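Long-range contacts in TPR repeat-containing protein YrrB (Bacillus subtilis, PDB 2Q7F), which is a possible mediator of complex formation among RNA sulfuration components, RNA processing components and aminoacyl-tRNA synthetases: residues 60-65 and 79-83; 111-115 and 127-131; 193-197 and 223-229; 213-217 and 229-233. One frame throughout, in Å; residues are numbered along the deposited sequence.

Contact 1 (60-65 and 79-83)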
loop_
_atom_site.group_PDB
_atom_site.type_symbol
_atom_site.label_atom_id
_atom_site.label_comp_id
_atom_site.label_asym_id
_atom_site.label_seq_id
_atom_site.Cartn_x
_atom_site.Cartn_y
_atom_site.Cartn_z
ATOM N N TYR A 60 -7.866 14.196 -20.538
ATOM C CA TYR A 60 -7.450 14.912 -19.335
ATOM C C TYR A 60 -6.757 13.986 -18.342
ATOM O O TYR A 60 -5.791 14.382 -17.707
ATOM C CB TYR A 60 -8.618 15.606 -18.649
ATOM C CG TYR A 60 -9.258 16.723 -19.437
ATOM C CD1 TYR A 60 -8.789 18.037 -19.344
ATOM C CD2 TYR A 60 -10.357 16.474 -20.251
ATOM C CE1 TYR A 60 -9.402 19.076 -20.059
ATOM C CE2 TYR A 60 -10.974 17.497 -20.964
ATOM C CZ TYR A 60 -10.498 18.792 -20.865
ATOM O OH TYR A 60 -11.127 19.786 -21.584
ATOM N N ILE A 61 -7.242 12.756 -18.218
ATOM C CA ILE A 61 -6.622 11.792 -17.307
ATOM C C ILE A 61 -5.218 11.425 -17.786
ATOM O O ILE A 61 -4.269 11.435 -17.000
ATOM C CB ILE A 61 -7.469 10.508 -17.117
ATOM C CG1 ILE A 61 -8.885 10.858 -16.646
ATOM C CG2 ILE A 61 -6.788 9.574 -16.127
ATOM C CD1 ILE A 61 -9.860 9.693 -16.682
ATOM N N ASN A 62 -5.094 11.122 -19.075
ATOM C CA ASN A 62 -3.803 10.793 -19.662
ATOM C C ASN A 62 -2.780 11.894 -19.488
ATOM O O ASN A 62 -1.613 11.613 -19.184
ATOM C CB ASN A 62 -3.953 10.485 -21.140
ATOM C CG ASN A 62 -4.689 9.202 -21.396
ATOM O OD1 ASN A 62 -5.234 9.009 -22.481
ATOM N ND2 ASN A 62 -4.719 8.313 -20.407
ATOM N N PHE A 63 -3.210 13.143 -19.674
ATOM C CA PHE A 63 -2.306 14.274 -19.518
ATOM C C PHE A 63 -1.882 14.434 -18.065
ATOM O O PHE A 63 -0.723 14.750 -17.789
ATOM C CB PHE A 63 -2.907 15.570 -20.064
ATOM C CG PHE A 63 -1.904 16.699 -20.189
ATOM C CD1 PHE A 63 -0.674 16.497 -20.813
ATOM C CD2 PHE A 63 -2.191 17.960 -19.689
ATOM C CE1 PHE A 63 0.253 17.539 -20.927
ATOM C CE2 PHE A 63 -1.265 19.008 -19.795
ATOM C CZ PHE A 63 -0.049 18.797 -20.414
ATOM N N ALA A 64 -2.816 14.188 -17.147
ATOM C CA ALA A 64 -2.537 14.214 -15.711
ATOM C C ALA A 64 -1.568 13.102 -15.294
ATOM O O ALA A 64 -0.673 13.328 -14.472
ATOM C CB ALA A 64 -3.823 14.134 -14.923
ATOM N N ASN A 65 -1.745 11.909 -15.865
ATOM C CA ASN A 65 -0.780 10.816 -15.694
ATOM C C ASN A 65 0.619 11.201 -16.171
ATOM O O ASN A 65 1.617 10.843 -15.553
ATOM C CB ASN A 65 -1.240 9.540 -16.410
ATOM C CG ASN A 65 -2.501 8.941 -15.800
ATOM O OD1 ASN A 65 -2.873 9.258 -14.672
ATOM N ND2 ASN A 65 -3.175 8.077 -16.559
ATOM N N PHE A 79 -5.817 18.632 -13.573
ATOM C CA PHE A 79 -6.358 17.875 -14.702
ATOM C C PHE A 79 -7.275 16.727 -14.275
ATOM O O PHE A 79 -8.313 16.521 -14.897
ATOM C CB PHE A 79 -5.249 17.406 -15.637
ATOM C CG PHE A 79 -4.789 18.466 -16.592
ATOM C CD1 PHE A 79 -5.470 18.687 -17.786
ATOM C CD2 PHE A 79 -3.699 19.263 -16.293
ATOM C CE1 PHE A 79 -5.064 19.670 -18.665
ATOM C CE2 PHE A 79 -3.281 20.254 -17.177
ATOM C CZ PHE A 79 -3.972 20.450 -18.373
ATOM N N TYR A 80 -6.903 16.001 -13.207
ATOM C CA TYR A 80 -7.783 14.979 -12.610
ATOM C C TYR A 80 -9.080 15.625 -12.171
ATOM O O TYR A 80 -10.154 15.055 -12.357
ATOM C CB TYR A 80 -7.139 14.279 -11.408
ATOM C CG TYR A 80 -5.958 13.400 -11.734
ATOM C CD1 TYR A 80 -6.058 12.363 -12.695
ATOM C CD2 TYR A 80 -4.733 13.582 -11.081
ATOM C CE1 TYR A 80 -4.959 11.550 -12.995
ATOM C CE2 TYR A 80 -3.627 12.771 -11.378
ATOM C CZ TYR A 80 -3.752 11.766 -12.327
ATOM O OH TYR A 80 -2.660 10.974 -12.609
ATOM N N ASP A 81 -8.974 16.823 -11.600
ATOM C CA ASP A 81 -10.145 17.585 -11.185
ATOM C C ASP A 81 -11.093 17.770 -12.370
ATOM O O ASP A 81 -12.280 17.478 -12.278
ATOM C CB ASP A 81 -9.735 18.936 -10.594
ATOM C CG ASP A 81 -10.899 19.680 -9.979
ATOM O OD1 ASP A 81 -11.339 20.688 -10.568
ATOM O OD2 ASP A 81 -11.391 19.257 -8.919
ATOM N N LYS A 82 -10.546 18.228 -13.487
ATOM C CA LYS A 82 -11.306 18.445 -14.707
ATOM C C LYS A 82 -11.990 17.170 -15.217
ATOM O O LYS A 82 -13.166 17.187 -15.578
ATOM C CB LYS A 82 -10.395 19.053 -15.786
ATOM C CG LYS A 82 -11.102 19.436 -17.104
ATOM C CD LYS A 82 -12.307 20.350 -16.902
ATOM C CE LYS A 82 -13.063 20.488 -18.211
ATOM N NZ LYS A 82 -14.185 21.454 -18.112
ATOM N N ALA A 83 -11.252 16.068 -15.224
ATOM C CA ALA A 83 -11.796 14.778 -15.627
ATOM C C ALA A 83 -13.013 14.386 -14.785
ATOM O O ALA A 83 -14.016 13.921 -15.329
ATOM C CB ALA A 83 -10.729 13.713 -15.543
#

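Contact 2 (111-115 and 127-131)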
loop_
_atom_site.group_PDB
_atom_site.type_symbol
_atom_site.label_atom_id
_atom_site.label_comp_id
_atom_site.label_asym_id
_atom_site.label_seq_id
_atom_site.Cartn_x
_atom_site.Cartn_y
_atom_site.Cartn_z
ATOM N N LYS A 111 -6.754 8.198 1.161
ATOM C CA LYS A 111 -7.792 7.228 1.504
ATOM C C LYS A 111 -9.097 7.598 0.808
ATOM O O LYS A 111 -9.773 6.760 0.210
ATOM C CB LYS A 111 -8.017 7.170 3.021
ATOM C CG LYS A 111 -9.211 6.307 3.411
ATOM C CD LYS A 111 -9.791 6.681 4.761
ATOM C CE LYS A 111 -11.156 6.032 4.951
ATOM N NZ LYS A 111 -11.511 5.988 6.389
ATOM N N ASP A 112 -9.441 8.871 0.900
ATOM C CA ASP A 112 -10.641 9.391 0.286
ATOM C C ASP A 112 -10.633 9.074 -1.222
ATOM O O ASP A 112 -11.594 8.500 -1.737
ATOM C CB ASP A 112 -10.733 10.889 0.584
ATOM C CG ASP A 112 -12.080 11.472 0.252
ATOM O OD1 ASP A 112 -12.350 11.715 -0.948
ATOM O OD2 ASP A 112 -12.867 11.718 1.191
ATOM N N MET A 113 -9.532 9.397 -1.909
ATOM C CA MET A 113 -9.419 9.171 -3.355
ATOM C C MET A 113 -9.460 7.701 -3.734
ATOM O O MET A 113 -10.143 7.322 -4.705
ATOM C CB MET A 113 -8.147 9.809 -3.943
ATOM C CG MET A 113 -8.151 11.355 -4.071
ATOM S SD MET A 113 -9.510 12.115 -5.016
ATOM C CE MET A 113 -10.614 12.605 -3.682
ATOM N N PHE A 114 -8.731 6.875 -2.983
ATOM C CA PHE A 114 -8.677 5.438 -3.273
ATOM C C PHE A 114 -10.011 4.755 -3.052
ATOM O O PHE A 114 -10.401 3.891 -3.827
ATOM C CB PHE A 114 -7.575 4.732 -2.488
ATOM C CG PHE A 114 -6.200 5.041 -2.976
ATOM C CD1 PHE A 114 -5.934 5.140 -4.345
ATOM C CD2 PHE A 114 -5.157 5.225 -2.080
ATOM C CE1 PHE A 114 -4.643 5.438 -4.816
ATOM C CE2 PHE A 114 -3.867 5.517 -2.540
ATOM C CZ PHE A 114 -3.614 5.621 -3.913
ATOM N N GLU A 115 -10.710 5.139 -1.991
ATOM C CA GLU A 115 -12.010 4.562 -1.723
ATOM C C GLU A 115 -13.030 5.005 -2.784
ATOM O O GLU A 115 -13.928 4.240 -3.143
ATOM C CB GLU A 115 -12.464 4.874 -0.293
ATOM C CG GLU A 115 -13.228 3.716 0.350
ATOM C CD GLU A 115 -13.014 3.601 1.857
ATOM O OE1 GLU A 115 -11.859 3.433 2.299
ATOM O OE2 GLU A 115 -14.010 3.664 2.604
ATOM N N LEU A 127 -4.706 -1.284 -6.316
ATOM C CA LEU A 127 -5.627 -0.420 -5.604
ATOM C C LEU A 127 -5.876 -0.908 -4.191
ATOM O O LEU A 127 -5.844 -0.110 -3.251
ATOM C CB LEU A 127 -6.959 -0.268 -6.338
ATOM C CG LEU A 127 -8.049 0.479 -5.543
ATOM C CD1 LEU A 127 -7.718 1.979 -5.295
ATOM C CD2 LEU A 127 -9.416 0.325 -6.195
ATOM N N PHE A 128 -6.136 -2.206 -4.040
ATOM C CA PHE A 128 -6.367 -2.761 -2.717
ATOM C C PHE A 128 -5.132 -2.572 -1.839
ATOM O O PHE A 128 -5.242 -2.353 -0.625
ATOM C CB PHE A 128 -6.771 -4.234 -2.791
ATOM C CG PHE A 128 -8.133 -4.463 -3.394
ATOM C CD1 PHE A 128 -9.219 -3.670 -3.028
ATOM C CD2 PHE A 128 -8.338 -5.489 -4.321
ATOM C CE1 PHE A 128 -10.483 -3.878 -3.591
ATOM C CE2 PHE A 128 -9.603 -5.712 -4.886
ATOM C CZ PHE A 128 -10.674 -4.904 -4.517
ATOM N N TYR A 129 -3.964 -2.621 -2.475
ATOM C CA TYR A 129 -2.695 -2.425 -1.790
ATOM C C TYR A 129 -2.537 -0.988 -1.300
ATOM O O TYR A 129 -2.286 -0.756 -0.117
ATOM C CB TYR A 129 -1.513 -2.809 -2.690
ATOM C CG TYR A 129 -0.173 -2.495 -2.062
ATOM C CD1 TYR A 129 0.349 -3.307 -1.050
ATOM C CD2 TYR A 129 0.569 -1.376 -2.467
ATOM C CE1 TYR A 129 1.569 -3.019 -0.457
ATOM C CE2 TYR A 129 1.793 -1.087 -1.889
ATOM C CZ TYR A 129 2.287 -1.914 -0.880
ATOM O OH TYR A 129 3.500 -1.634 -0.288
ATOM N N MET A 130 -2.674 -0.033 -2.214
ATOM C CA MET A 130 -2.497 1.374 -1.870
ATOM C C MET A 130 -3.494 1.778 -0.790
ATOM O O MET A 130 -3.147 2.497 0.156
ATOM C CB MET A 130 -2.643 2.258 -3.109
ATOM C CG MET A 130 -1.562 2.051 -4.175
ATOM S SD MET A 130 0.129 2.328 -3.596
ATOM C CE MET A 130 0.121 4.112 -3.379
ATOM N N LEU A 131 -4.724 1.291 -0.921
ATOM C CA LEU A 131 -5.757 1.571 0.065
ATOM C C LEU A 131 -5.414 0.905 1.396
ATOM O O LEU A 131 -5.391 1.568 2.424
ATOM C CB LEU A 131 -7.148 1.156 -0.432
ATOM C CG LEU A 131 -8.342 1.382 0.499
ATOM C CD1 LEU A 131 -8.430 2.837 1.022
ATOM C CD2 LEU A 131 -9.632 0.968 -0.214
#

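Contact 3 (193-197 and 223-229)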
loop_
_atom_site.group_PDB
_atom_site.type_symbol
_atom_site.label_atom_id
_atom_site.label_comp_id
_atom_site.label_asym_id
_atom_site.label_seq_id
_atom_site.Cartn_x
_atom_site.Cartn_y
_atom_site.Cartn_z
ATOM N N ALA A 193 14.583 -9.233 6.862
ATOM C CA ALA A 193 14.800 -9.121 8.310
ATOM C C ALA A 193 13.558 -8.653 9.087
ATOM O O ALA A 193 13.225 -9.229 10.132
ATOM C CB ALA A 193 15.992 -8.207 8.600
ATOM N N ASP A 194 12.885 -7.619 8.568
ATOM C CA ASP A 194 11.679 -7.056 9.186
ATOM C C ASP A 194 10.620 -8.102 9.515
ATOM O O ASP A 194 10.032 -8.074 10.602
ATOM C CB ASP A 194 11.063 -5.987 8.288
ATOM C CG ASP A 194 11.816 -4.686 8.339
ATOM O OD1 ASP A 194 12.822 -4.621 9.073
ATOM O OD2 ASP A 194 11.407 -3.729 7.645
ATOM N N ALA A 195 10.387 -9.013 8.565
ATOM C CA ALA A 195 9.416 -10.090 8.734
ATOM C C ALA A 195 9.784 -10.928 9.943
ATOM O O ALA A 195 8.953 -11.127 10.833
ATOM C CB ALA A 195 9.342 -10.958 7.485
ATOM N N PHE A 196 11.033 -11.399 9.980
ATOM C CA PHE A 196 11.543 -12.164 11.120
ATOM C C PHE A 196 11.346 -11.423 12.447
ATOM O O PHE A 196 10.931 -12.023 13.439
ATOM C CB PHE A 196 13.015 -12.544 10.918
ATOM C CG PHE A 196 13.215 -13.813 10.125
ATOM C CD1 PHE A 196 13.825 -13.780 8.874
ATOM C CD2 PHE A 196 12.802 -15.045 10.637
ATOM C CE1 PHE A 196 14.013 -14.951 8.143
ATOM C CE2 PHE A 196 12.985 -16.215 9.912
ATOM C CZ PHE A 196 13.590 -16.167 8.665
ATOM N N TYR A 197 11.619 -10.119 12.450
ATOM C CA TYR A 197 11.451 -9.302 13.650
ATOM C C TYR A 197 9.996 -9.254 14.086
ATOM O O TYR A 197 9.686 -9.441 15.266
ATOM C CB TYR A 197 11.978 -7.880 13.434
ATOM C CG TYR A 197 11.415 -6.874 14.417
ATOM C CD1 TYR A 197 11.857 -6.838 15.746
ATOM C CD2 TYR A 197 10.434 -5.964 14.021
ATOM C CE1 TYR A 197 11.337 -5.915 16.653
ATOM C CE2 TYR A 197 9.910 -5.044 14.913
ATOM C CZ TYR A 197 10.365 -5.023 16.225
ATOM O OH TYR A 197 9.838 -4.106 17.097
ATOM N N GLN A 223 20.454 -8.561 9.373
ATOM C CA GLN A 223 20.893 -7.175 9.501
ATOM C C GLN A 223 21.462 -6.912 10.905
ATOM O O GLN A 223 20.705 -6.717 11.858
ATOM C CB GLN A 223 19.740 -6.222 9.180
ATOM C CG GLN A 223 20.146 -4.759 9.063
ATOM C CD GLN A 223 18.996 -3.840 8.675
ATOM O OE1 GLN A 223 17.826 -4.226 8.708
ATOM N NE2 GLN A 223 19.332 -2.611 8.307
ATOM N N PRO A 224 22.804 -6.916 11.037
ATOM C CA PRO A 224 23.458 -6.759 12.340
ATOM C C PRO A 224 23.152 -5.435 13.056
ATOM O O PRO A 224 23.426 -5.319 14.252
ATOM C CB PRO A 224 24.954 -6.848 12.001
ATOM C CG PRO A 224 25.006 -7.547 10.691
ATOM C CD PRO A 224 23.792 -7.084 9.957
ATOM N N ASP A 225 22.594 -4.457 12.339
ATOM C CA ASP A 225 22.229 -3.170 12.948
ATOM C C ASP A 225 20.715 -2.948 13.096
ATOM O O ASP A 225 20.240 -1.810 13.122
ATOM C CB ASP A 225 22.901 -1.989 12.221
ATOM C CG ASP A 225 22.475 -1.858 10.760
ATOM O OD1 ASP A 225 21.262 -1.864 10.452
ATOM O OD2 ASP A 225 23.378 -1.715 9.911
ATOM N N HIS A 226 19.970 -4.045 13.205
ATOM C CA HIS A 226 18.533 -3.982 13.450
ATOM C C HIS A 226 18.271 -3.620 14.914
ATOM O O HIS A 226 18.075 -4.505 15.752
ATOM C CB HIS A 226 17.876 -5.320 13.105
ATOM C CG HIS A 226 16.430 -5.202 12.729
ATOM N ND1 HIS A 226 15.965 -5.497 11.467
ATOM C CD2 HIS A 226 15.353 -4.804 13.444
ATOM C CE1 HIS A 226 14.660 -5.292 11.422
ATOM N NE2 HIS A 226 14.264 -4.872 12.610
ATOM N N MET A 227 18.271 -2.318 15.209
ATOM C CA MET A 227 18.189 -1.815 16.587
ATOM C C MET A 227 16.922 -2.224 17.325
ATOM O O MET A 227 16.968 -2.501 18.528
ATOM C CB MET A 227 18.355 -0.294 16.640
ATOM C CG MET A 227 19.761 0.160 17.028
ATOM S SD MET A 227 19.792 1.791 17.812
ATOM C CE MET A 227 19.166 2.845 16.493
ATOM N N LEU A 228 15.800 -2.255 16.609
ATOM C CA LEU A 228 14.541 -2.737 17.174
ATOM C C LEU A 228 14.609 -4.223 17.541
ATOM O O LEU A 228 14.175 -4.614 18.627
ATOM C CB LEU A 228 13.366 -2.436 16.240
ATOM C CG LEU A 228 12.511 -1.185 16.509
ATOM C CD1 LEU A 228 13.302 0.025 17.058
ATOM C CD2 LEU A 228 11.738 -0.793 15.257
ATOM N N ALA A 229 15.173 -5.046 16.659
ATOM C CA ALA A 229 15.387 -6.460 16.977
ATOM C C ALA A 229 16.319 -6.579 18.166
ATOM O O ALA A 229 16.148 -7.457 19.006
ATOM C CB ALA A 229 15.940 -7.221 15.783
#

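Contact 4 (213-217 and 229-233)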
loop_
_atom_site.group_PDB
_atom_site.type_symbol
_atom_site.label_atom_id
_atom_site.label_comp_id
_atom_site.label_asym_id
_atom_site.label_seq_id
_atom_site.Cartn_x
_atom_site.Cartn_y
_atom_site.Cartn_z
ATOM N N LEU A 213 12.714 -15.636 20.470
ATOM C CA LEU A 213 14.150 -15.371 20.404
ATOM C C LEU A 213 14.778 -16.001 19.162
ATOM O O LEU A 213 15.702 -15.435 18.579
ATOM C CB LEU A 213 14.849 -15.833 21.686
ATOM C CG LEU A 213 14.509 -15.055 22.968
ATOM C CD1 LEU A 213 15.012 -15.789 24.206
ATOM C CD2 LEU A 213 15.043 -13.624 22.948
ATOM N N GLU A 214 14.244 -17.151 18.754
ATOM C CA GLU A 214 14.660 -17.840 17.525
ATOM C C GLU A 214 14.495 -16.960 16.282
ATOM O O GLU A 214 15.463 -16.722 15.554
ATOM C CB GLU A 214 13.881 -19.157 17.376
ATOM C CG GLU A 214 13.999 -19.855 16.021
ATOM C CD GLU A 214 13.061 -21.053 15.903
ATOM O OE1 GLU A 214 13.145 -21.967 16.757
ATOM O OE2 GLU A 214 12.240 -21.083 14.955
ATOM N N MET A 215 13.272 -16.478 16.056
ATOM C CA MET A 215 12.956 -15.611 14.913
ATOM C C MET A 215 13.693 -14.272 14.995
ATOM O O MET A 215 14.102 -13.711 13.971
ATOM C CB MET A 215 11.441 -15.372 14.811
ATOM C CG MET A 215 10.608 -16.618 14.546
ATOM S SD MET A 215 10.910 -17.353 12.930
ATOM C CE MET A 215 10.259 -19.006 13.180
ATOM N N LEU A 216 13.856 -13.778 16.225
ATOM C CA LEU A 216 14.544 -12.519 16.510
ATOM C C LEU A 216 16.029 -12.617 16.155
ATOM O O LEU A 216 16.602 -11.677 15.589
ATOM C CB LEU A 216 14.373 -12.174 17.992
ATOM C CG LEU A 216 14.094 -10.752 18.482
ATOM C CD1 LEU A 216 13.059 -10.037 17.625
ATOM C CD2 LEU A 216 13.620 -10.825 19.919
ATOM N N ASP A 217 16.636 -13.758 16.495
ATOM C CA ASP A 217 18.021 -14.057 16.137
ATOM C C ASP A 217 18.238 -13.851 14.650
ATOM O O ASP A 217 19.100 -13.066 14.241
ATOM C CB ASP A 217 18.376 -15.505 16.496
ATOM C CG ASP A 217 18.527 -15.723 17.989
ATOM O OD1 ASP A 217 18.882 -14.762 18.705
ATOM O OD2 ASP A 217 18.290 -16.863 18.447
ATOM N N ALA A 229 15.173 -5.046 16.659
ATOM C CA ALA A 229 15.387 -6.460 16.977
ATOM C C ALA A 229 16.319 -6.579 18.166
ATOM O O ALA A 229 16.148 -7.457 19.006
ATOM C CB ALA A 229 15.940 -7.221 15.783
ATOM N N LEU A 230 17.291 -5.675 18.239
ATOM C CA LEU A 230 18.251 -5.641 19.342
ATOM C C LEU A 230 17.581 -5.319 20.675
ATOM O O LEU A 230 17.722 -6.069 21.645
ATOM C CB LEU A 230 19.387 -4.649 19.050
ATOM C CG LEU A 230 20.449 -5.100 18.038
ATOM C CD1 LEU A 230 21.278 -3.920 17.557
ATOM C CD2 LEU A 230 21.335 -6.195 18.629
ATOM N N HIS A 231 16.846 -4.211 20.711
ATOM C CA HIS A 231 16.132 -3.799 21.912
ATOM C C HIS A 231 15.066 -4.816 22.307
ATOM O O HIS A 231 14.870 -5.082 23.493
ATOM C CB HIS A 231 15.519 -2.408 21.734
ATOM C CG HIS A 231 16.529 -1.329 21.500
ATOM N ND1 HIS A 231 17.753 -1.303 22.135
ATOM C CD2 HIS A 231 16.492 -0.230 20.710
ATOM C CE1 HIS A 231 18.429 -0.239 21.740
ATOM N NE2 HIS A 231 17.687 0.427 20.876
ATOM N N ALA A 232 14.397 -5.394 21.311
ATOM C CA ALA A 232 13.382 -6.419 21.552
ATOM C C ALA A 232 13.961 -7.662 22.232
ATOM O O ALA A 232 13.296 -8.294 23.052
ATOM C CB ALA A 232 12.682 -6.802 20.251
ATOM N N LYS A 233 15.204 -7.994 21.890
ATOM C CA LYS A 233 15.854 -9.209 22.385
ATOM C C LYS A 233 16.355 -9.054 23.824
ATOM O O LYS A 233 16.444 -10.042 24.561
ATOM C CB LYS A 233 17.001 -9.610 21.450
ATOM C CG LYS A 233 17.413 -11.077 21.523
ATOM C CD LYS A 233 18.656 -11.339 20.675
ATOM C CE LYS A 233 19.222 -12.728 20.917
ATOM N NZ LYS A 233 20.529 -12.924 20.227
#

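Contact 1 (60-65 and 79-83)
Phe79 reaches from helix 73-86 into the surface of helix 57-69, and its atoms meet the partner helix. CB rests on the methyl of Ala64, 3.6 Å from Ala64 CB, and lies near the carbonyl oxygen of Tyr60. Farther out, CD1 meets the edge of Tyr60 with its own edge, 3.7 Å from Tyr60 CD1. The outer ring offers a face to Phe63, whose edge enters with CD2 3.3 Å from Phe79 CZ. The planes stand at 89°, a T-shaped pair. Phe63 points there because its CG is anti to the backbone N (chi1 -168°). Lys82 lays its aliphatic chain over one face of the Tyr60 ring, with CG 3.7 Å from the ring centroid, while its NZ pairs with Glu85. Ala64 CB serves a second ring, sitting 3.4 Å from the centroid of Tyr80, almost squarely over the face. The phenol of Tyr80 reaches on to donate from OH to Asn65 OD1 at 2.7 Å, in the carbonyl plane. The two helices, both in TPR 2, run antiparallel with axes 8.2 Å apart, close enough for the methyls of Ala64 and Ala83 to pack beside the rings. The chemistry is therefore chiefly aromatic and apolar, with one polar bond to Asn65 that, with a weak one to Ser68 OG, holds the phenol end of Tyr80.

Contact 2 (111-115 and 127-131)
The Phe114 ring lies against the helix 127-131 segment, with Met130 over one face and Leu127 approaching obliquely, in the antiparallel helix packing of a TPR superhelix. Here the join is between repeats: 111-115 belongs to TPR 3 and 127-131 to TPR 4, and the segment axes pass 9.8 Å apart at 157°. Met130 addresses the ring through CB, which stands 3.8 Å from the ring centroid and is displaced toward the CE2-CZ rim, a CH-pi contact. Beyond CB the methionine chain bends twice, at chi2 (-58°) and chi3, which brings CE back to within 4.1 Å of Phe114 CZ. Leu127 and Phe114 run alongside each other with opposite headings; the leucine puts CD1 3.8 Å from Phe114 CD1 and also close to the carbonyl oxygen of Phe114. Leu131 comes in nearer the backbone, beside the root of the phenylalanine, with CD1 4.1 Å from Phe114 CB. Its CG is anti to the backbone N (chi1 180°), which, with chi2, turns this methyl toward helix 107-120. Helix 91-103 adds Asn99 and Val102 to the surroundings of Phe114, while Tyr147 of helix 141-154 touches Leu131. No polar bond links the two segments, and the fit depends on shape. At the margin, the carboxylate oxygen OE1 of Glu115 rests 3.7 Å from the methyl CD1 of Leu131.

Contact 3 (193-197 and 223-229)
His226 sets its imidazole among Ala193, Asp194 and Tyr197, where the start of helix 193-205, in TPR 6, packs against the turn leading to the terminal helix, in TPR helix stacking. Asp194 OD1 meets the ring at its edge, 3.1 Å from His226 CE1, and the carboxylate plane stands at 89° to the imidazole. Ala193 CB approaches ND1 obliquely, while Tyr197 CB lies 3.9 Å from His226 NE2. The Tyr197 and His226 rings are inclined at 36°, neither stacked nor edge-to-face. Tyr197, its CG anti to the backbone N (chi1 160°), continues past the histidine along the first turn of helix 227-233: CD1 lies 3.8 Å from Ala229 CA, CE1 lies obliquely near the carbonyl oxygen of Leu228, and CZ touches Leu228 CB at 4.0 Å. With a serine in place of Tyr197, His226, Leu228 and Ala229 would probably lose their shared aromatic partner, leaving a gap between the two helices. Farther out, the backbone positions the imidazole. A type I turn from Gln223 to His226, closed by His226 N to Gln223 O at 3.1 Å, leads from helix 211-222 into the last helix, where His226 holds the N-cap position. Ala193 also touches Ile222, and Ala229 touches Ile220, so helix 211-222 backs both sides of the contact. Apolar packing thus meets one acidic neighbour; the carboxylate of Asp194 would be expected to polarise the imidazole C-H it faces and to favour a positively charged ring.

Contact 4 (213-217 and 229-233)
The carboxylate of Asp217 receives the ammonium of Lys233 at one oxygen: NZ stands 2.9 Å from Asp217 OD1, nearly in line with the CG-OD1 bond and tilted about 0.9 Å off the carboxylate plane. This salt bridge contains only a weak hydrogen bond, and Lys233 CE crowds the same oxygen. The lysine spans the groove because its chain is extended beyond CG, its CG being anti to the backbone N (chi1 -158°). On the way it passes Leu213, whose CD2 touches Lys233 CG at 3.8 Å. Behind the salt bridge, Leu216 fills the middle. Its CD2 sits 3.7 Å from Lys233 CA and 4.1 Å from Ala232 CB, while CG faces the carbonyl oxygen of Ala229. Replacing Leu216 with glycine would probably open a gap beside Ala232 and leave the final helix held to this segment mainly by the weak salt bridge and the Leu213 contact. The segments run antiparallel, with axes 10.2 Å apart. Tyr197 of helix 193-205 touches both Leu216 and Ala232, so three helices meet here, and helix 227-233 lies where a C-terminal capping helix follows the last repeat in many TPR proteins.

From the N terminus, contact 1 closes the first loop, pairing helices 57-69 and 73-86 within TPR 2. Contact 2 follows in series and closes the next, joining segment 111-115 in TPR 3 to 127-131 in TPR 4; its centre is 18 Å from that of contact 1, and the two do not touch. Contacts 3 and 4 lie on the far side of the chain's centre from contact 1. A segment of contact 4 falls between the two of contact 3, and the loops cross, sharing Ala229. Together they bind helices 193-205 and 211-222 to the terminal helix 227-233, and Phe196 packing on Met215 joins the two contacts directly.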